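Local coordinates for protein secretion chaperonin CsaA (Picrophilus torridus, PDB 5ZDI) that probably binds tRNA through an OB-type domain and may act as a chaperone in protein secretion, at residues L33-S47 against Q73-G85. Residues are numbered along the deposited sequence; the frame is centred on the assembly and turned at random.
Sequences LKIYFGDIIGYKNSS and QIANFISEVLVLG
Both backbone polar groups of Asn45 are bound by Glu80, one by its backbone N and the other by its carboxylate. Glu80 N donates to Asn45 O (2.8 Å), while Asn45 N returns a nearly straight bond of 2.9 Å to the anti lone pair of Glu80 OE1. Val81 N adds a weak second bond to the same carbonyl. With CG anti to its carbonyl carbon (chi1 -64°) and the chain extended beyond, Glu80 lays its carboxylate alongside the Asn45 side chain and across that of Lys44. Lys44 NZ and Glu80 OE2, 4.5 Å apart, are too far from each other for a salt bridge, and one water links the two; another joins Glu80 OE1 to Tyr43 O. Were Glu80 replaced by an alanine, Asn45 N would probably lose its acceptor and Lys44 its water-linked carboxylate.

One residue on, Ser46 OG, placed anti to its backbone N (chi1 -169°), reaches Val81 O at 2.7 Å from above the carbonyl plane; at Ser47 it is the backbone N that donates, to Ser79 OG at 3.0 Å. Beside them, the Phe77 ring turns its edge to Ser46 C and Ser47 N, its CE2 lying 3.6 Å from the latter, and Ile74 CD1 rests on Ser47 CB. Val81 CG1 abuts both Lys44 CB and the Phe37 ring, and Val83 CG2 meets Ile35 CD1 at 3.7 Å.

The short strands 43-47 and 77-79 cross at 102°. Strands 43-48 and 77-88 are the two ends of the curl 43-48, 31-36, 12-22, 62-66, 77-88, and the contact joins them at the break around Glu80 and Val81, consistent with closure of an OB-type barrel. Ala65 of strand 62-66 packs against Phe37 and Val81, and Leu94 of strand 91-97 touches Val83.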
loop_
_atom_site.group_PDB
_atom_site.type_symbol
_atom_site.label_atom_id
_atom_site.label_comp_id
_atom_site.label_asym_id
_atom_site.label_seq_id
_atom_site.Cartn_x
_atom_site.Cartn_y
_atom_site.Cartn_z
ATOM N N LEU A 33 14.013 -4.023 -11.251
ATOM C CA LEU A 33 14.353 -3.310 -10.058
ATOM C C LEU A 33 15.066 -4.217 -9.053
ATOM O O LEU A 33 14.654 -5.350 -8.858
ATOM C CB LEU A 33 13.054 -2.884 -9.316
ATOM C CG LEU A 33 12.025 -2.133 -10.094
ATOM C CD1 LEU A 33 10.874 -1.744 -9.181
ATOM C CD2 LEU A 33 12.646 -0.877 -10.648
ATOM N N LYS A 34 16.138 -3.702 -8.452
ATOM C CA LYS A 34 16.831 -4.337 -7.343
ATOM C C LYS A 34 16.534 -3.492 -6.109
ATOM O O LYS A 34 16.851 -2.317 -6.046
ATOM C CB LYS A 34 18.308 -4.487 -7.639
ATOM C CG LYS A 34 19.030 -5.048 -6.435
ATOM C CD LYS A 34 20.467 -5.338 -6.830
ATOM C CE LYS A 34 21.253 -5.760 -5.632
ATOM N NZ LYS A 34 22.506 -6.304 -6.231
ATOM N N ILE A 35 15.847 -4.114 -5.135
ATOM C CA ILE A 35 15.209 -3.399 -4.015
ATOM C C ILE A 35 15.747 -3.992 -2.699
ATOM O O ILE A 35 15.844 -5.251 -2.548
ATOM C CB ILE A 35 13.693 -3.634 -4.049
ATOM C CG1 ILE A 35 13.155 -3.291 -5.419
ATOM C CG2 ILE A 35 12.997 -2.880 -2.945
ATOM C CD1 ILE A 35 11.692 -3.515 -5.619
ATOM N N TYR A 36 16.062 -3.103 -1.781
ATOM C CA TYR A 36 16.601 -3.497 -0.444
ATOM C C TYR A 36 15.471 -3.462 0.538
ATOM O O TYR A 36 14.741 -2.501 0.577
ATOM C CB TYR A 36 17.675 -2.521 -0.011
ATOM C CG TYR A 36 18.287 -2.867 1.356
ATOM C CD1 TYR A 36 18.981 -4.070 1.548
ATOM C CD2 TYR A 36 18.181 -1.977 2.445
ATOM C CE1 TYR A 36 19.568 -4.362 2.783
ATOM C CE2 TYR A 36 18.700 -2.314 3.708
ATOM C CZ TYR A 36 19.394 -3.492 3.847
ATOM O OH TYR A 36 19.926 -3.804 5.094
ATOM N N PHE A 37 15.312 -4.545 1.322
ATOM C CA PHE A 37 14.193 -4.733 2.248
ATOM C C PHE A 37 14.729 -4.944 3.684
ATOM O O PHE A 37 14.072 -5.518 4.534
ATOM C CB PHE A 37 13.429 -5.968 1.792
ATOM C CG PHE A 37 12.521 -5.696 0.631
ATOM C CD1 PHE A 37 11.290 -5.040 0.820
ATOM C CD2 PHE A 37 12.834 -6.151 -0.640
ATOM C CE1 PHE A 37 10.437 -4.758 -0.235
ATOM C CE2 PHE A 37 11.965 -5.907 -1.720
ATOM C CZ PHE A 37 10.800 -5.211 -1.530
ATOM N N GLY A 38 15.947 -4.499 3.935
ATOM C CA GLY A 38 16.467 -4.488 5.322
ATOM C C GLY A 38 17.436 -5.663 5.525
ATOM O O GLY A 38 17.572 -6.576 4.665
ATOM N N ASP A 39 17.950 -5.766 6.737
ATOM C CA ASP A 39 19.027 -6.686 7.103
ATOM C C ASP A 39 18.670 -8.157 7.084
ATOM O O ASP A 39 19.573 -9.029 7.119
ATOM C CB ASP A 39 19.532 -6.423 8.547
ATOM C CG ASP A 39 20.227 -5.100 8.718
ATOM O OD1 ASP A 39 21.058 -4.706 7.857
ATOM O OD2 ASP A 39 19.946 -4.448 9.752
ATOM N N ILE A 40 17.390 -8.483 7.224
ATOM C CA ILE A 40 16.959 -9.868 7.264
ATOM C C ILE A 40 16.529 -10.362 5.874
ATOM O O ILE A 40 17.006 -11.386 5.364
ATOM C CB ILE A 40 15.838 -10.058 8.305
ATOM C CG1 ILE A 40 16.395 -9.745 9.707
ATOM C CG2 ILE A 40 15.267 -11.459 8.236
ATOM C CD1 ILE A 40 15.330 -9.305 10.701
ATOM N N ILE A 41 15.661 -9.612 5.201
ATOM C CA ILE A 41 15.232 -10.042 3.850
ATOM C C ILE A 41 16.339 -9.869 2.775
ATOM O O ILE A 41 16.527 -10.664 1.865
ATOM C CB ILE A 41 13.944 -9.301 3.439
ATOM C CG1 ILE A 41 12.848 -9.711 4.451
ATOM C CG2 ILE A 41 13.510 -9.668 1.989
ATOM C CD1 ILE A 41 11.628 -8.829 4.385
ATOM N N GLY A 42 17.065 -8.811 2.929
ATOM C CA GLY A 42 18.065 -8.368 1.969
ATOM C C GLY A 42 17.497 -7.851 0.662
ATOM O O GLY A 42 16.458 -7.169 0.683
ATOM N N TYR A 43 18.199 -8.152 -0.454
ATOM C CA TYR A 43 17.805 -7.649 -1.775
ATOM C C TYR A 43 16.883 -8.595 -2.491
ATOM O O TYR A 43 17.066 -9.817 -2.458
ATOM C CB TYR A 43 19.061 -7.432 -2.642
ATOM C CG TYR A 43 19.865 -6.264 -2.177
ATOM C CD1 TYR A 43 19.582 -4.976 -2.611
ATOM C CD2 TYR A 43 20.891 -6.412 -1.254
ATOM C CE1 TYR A 43 20.317 -3.871 -2.165
ATOM C CE2 TYR A 43 21.593 -5.300 -0.794
ATOM C CZ TYR A 43 21.336 -4.052 -1.288
ATOM O OH TYR A 43 22.097 -2.998 -0.801
ATOM N N LYS A 44 15.903 -8.058 -3.216
ATOM C CA LYS A 44 15.028 -8.856 -4.043
ATOM C C LYS A 44 14.880 -8.069 -5.340
ATOM O O LYS A 44 14.878 -6.818 -5.342
ATOM C CB LYS A 44 13.675 -9.048 -3.408
ATOM C CG LYS A 44 13.596 -9.775 -2.063
ATOM C CD LYS A 44 13.946 -11.236 -2.248
ATOM C CE LYS A 44 14.127 -11.932 -0.878
ATOM N NZ LYS A 44 14.776 -13.300 -1.078
ATOM N N ASN A 45 14.643 -8.801 -6.399
ATOM C CA ASN A 45 14.417 -8.246 -7.708
ATOM C C ASN A 45 12.946 -8.252 -8.002
ATOM O O ASN A 45 12.162 -9.090 -7.508
ATOM C CB ASN A 45 15.122 -9.082 -8.773
ATOM C CG ASN A 45 16.646 -8.997 -8.704
ATOM O OD1 ASN A 45 17.259 -7.979 -8.283
ATOM N ND2 ASN A 45 17.255 -10.074 -9.130
ATOM N N SER A 46 12.527 -7.329 -8.860
ATOM C CA SER A 46 11.141 -7.185 -9.260
ATOM C C SER A 46 11.077 -6.707 -10.687
ATOM O O SER A 46 11.907 -5.899 -11.112
ATOM C CB SER A 46 10.399 -6.216 -8.362
ATOM O OG SER A 46 9.029 -6.319 -8.634
ATOM N N SER A 47 10.126 -7.221 -11.419
ATOM C CA SER A 47 9.670 -6.610 -12.676
ATOM C C SER A 47 8.529 -5.636 -12.450
ATOM O O SER A 47 7.529 -5.984 -11.825
ATOM C CB SER A 47 9.242 -7.692 -13.688
ATOM O OG SER A 47 8.730 -7.083 -14.872
ATOM N N GLN A 73 8.783 -16.446 -12.809
ATOM C CA GLN A 73 9.639 -16.351 -13.984
ATOM C C GLN A 73 8.937 -15.504 -15.061
ATOM O O GLN A 73 7.745 -15.713 -15.378
ATOM C CB GLN A 73 9.899 -17.723 -14.543
ATOM C CG GLN A 73 10.889 -17.733 -15.699
ATOM C CD GLN A 73 12.268 -18.145 -15.285
ATOM O OE1 GLN A 73 12.440 -18.899 -14.314
ATOM N NE2 GLN A 73 13.270 -17.681 -16.027
ATOM N N ILE A 74 9.671 -14.552 -15.635
ATOM C CA ILE A 74 9.187 -13.799 -16.758
ATOM C C ILE A 74 10.382 -13.779 -17.719
ATOM O O ILE A 74 11.472 -13.296 -17.370
ATOM C CB ILE A 74 8.817 -12.360 -16.382
ATOM C CG1 ILE A 74 7.768 -12.329 -15.269
ATOM C CG2 ILE A 74 8.330 -11.589 -17.625
ATOM C CD1 ILE A 74 7.513 -10.975 -14.662
ATOM N N ALA A 75 10.211 -14.387 -18.906
ATOM C CA ALA A 75 11.339 -14.697 -19.774
ATOM C C ALA A 75 12.448 -15.355 -18.997
ATOM O O ALA A 75 12.210 -16.355 -18.326
ATOM C CB ALA A 75 11.806 -13.431 -20.538
ATOM N N ASN A 76 13.651 -14.799 -19.068
ATOM C CA ASN A 76 14.840 -15.220 -18.326
ATOM C C ASN A 76 15.104 -14.506 -16.981
ATOM O O ASN A 76 16.211 -14.542 -16.466
ATOM C CB ASN A 76 16.054 -14.905 -19.211
ATOM C CG ASN A 76 16.222 -13.391 -19.464
ATOM O OD1 ASN A 76 15.239 -12.635 -19.639
ATOM N ND2 ASN A 76 17.477 -12.939 -19.477
ATOM N N PHE A 77 14.093 -13.842 -16.422
ATOM C CA PHE A 77 14.256 -13.035 -15.198
ATOM C C PHE A 77 13.295 -13.584 -14.149
ATOM O O PHE A 77 12.183 -13.992 -14.492
ATOM C CB PHE A 77 13.888 -11.603 -15.563
ATOM C CG PHE A 77 13.942 -10.627 -14.418
ATOM C CD1 PHE A 77 15.143 -10.263 -13.826
ATOM C CD2 PHE A 77 12.759 -10.092 -13.928
ATOM C CE1 PHE A 77 15.151 -9.328 -12.783
ATOM C CE2 PHE A 77 12.776 -9.164 -12.871
ATOM C CZ PHE A 77 13.955 -8.781 -12.310
ATOM N N ILE A 78 13.714 -13.570 -12.895
ATOM C CA ILE A 78 12.835 -13.967 -11.794
ATOM C C ILE A 78 12.459 -12.733 -10.978
ATOM O O ILE A 78 13.320 -12.118 -10.331
ATOM C CB ILE A 78 13.514 -15.019 -10.888
ATOM C CG1 ILE A 78 13.860 -16.251 -11.718
ATOM C CG2 ILE A 78 12.603 -15.390 -9.736
ATOM C CD1 ILE A 78 14.752 -17.222 -10.975
ATOM N N SER A 79 11.163 -12.479 -10.967
ATOM C CA SER A 79 10.572 -11.393 -10.204
ATOM C C SER A 79 10.175 -12.000 -8.860
ATOM O O SER A 79 9.311 -12.871 -8.801
ATOM C CB SER A 79 9.405 -10.806 -10.899
ATOM O OG SER A 79 8.919 -9.699 -10.154
ATOM N N GLU A 80 10.768 -11.468 -7.804
ATOM C CA GLU A 80 10.676 -12.033 -6.451
ATOM C C GLU A 80 9.679 -11.352 -5.574
ATOM O O GLU A 80 9.290 -11.915 -4.543
ATOM C CB GLU A 80 11.990 -12.018 -5.773
ATOM C CG GLU A 80 13.003 -12.919 -6.474
ATOM C CD GLU A 80 14.438 -12.729 -5.922
ATOM O OE1 GLU A 80 15.011 -11.601 -5.901
ATOM O OE2 GLU A 80 15.038 -13.771 -5.534
ATOM N N VAL A 81 9.377 -10.096 -5.897
ATOM C CA VAL A 81 8.370 -9.300 -5.106
ATOM C C VAL A 81 7.482 -8.509 -6.078
ATOM O O VAL A 81 7.866 -8.264 -7.217
ATOM C CB VAL A 81 9.019 -8.295 -4.132
ATOM C CG1 VAL A 81 9.868 -9.005 -3.082
ATOM C CG2 VAL A 81 9.853 -7.250 -4.867
ATOM N N LEU A 82 6.318 -8.095 -5.575
ATOM C CA LEU A 82 5.352 -7.292 -6.342
ATOM C C LEU A 82 5.375 -5.905 -5.719
ATOM O O LEU A 82 4.968 -5.758 -4.534
ATOM C CB LEU A 82 3.941 -7.859 -6.212
ATOM C CG LEU A 82 2.789 -7.060 -6.888
ATOM C CD1 LEU A 82 2.975 -7.034 -8.395
ATOM C CD2 LEU A 82 1.451 -7.494 -6.375
ATOM N N VAL A 83 5.753 -4.927 -6.510
ATOM C CA VAL A 83 5.761 -3.545 -6.100
ATOM C C VAL A 83 4.335 -2.980 -6.287
ATOM O O VAL A 83 3.738 -3.205 -7.332
ATOM C CB VAL A 83 6.753 -2.746 -6.886
ATOM C CG1 VAL A 83 6.745 -1.260 -6.444
ATOM C CG2 VAL A 83 8.124 -3.295 -6.619
ATOM N N LEU A 84 3.797 -2.295 -5.276
ATOM C CA LEU A 84 2.371 -1.901 -5.309
ATOM C C LEU A 84 2.242 -0.550 -5.889
ATOM O O LEU A 84 2.961 0.404 -5.471
ATOM C CB LEU A 84 1.760 -1.902 -3.923
ATOM C CG LEU A 84 1.806 -3.352 -3.352
ATOM C CD1 LEU A 84 1.087 -3.286 -2.023
ATOM C CD2 LEU A 84 1.259 -4.356 -4.320
ATOM N N GLY A 85 1.299 -0.433 -6.794
ATOM C CA GLY A 85 0.962 0.894 -7.292
ATOM C C GLY A 85 -0.499 0.962 -7.672
ATOM O O GLY A 85 -1.080 -0.056 -7.890
HETATM O O HOH W 1 17.668 -11.202 -5.382
HETATM O O HOH W 2 16.540 -13.734 -3.117
HETATM O O HOH W 3 15.857 -12.361 -9.993
HETATM O O HOH W 4 6.270 -5.427 -9.283
#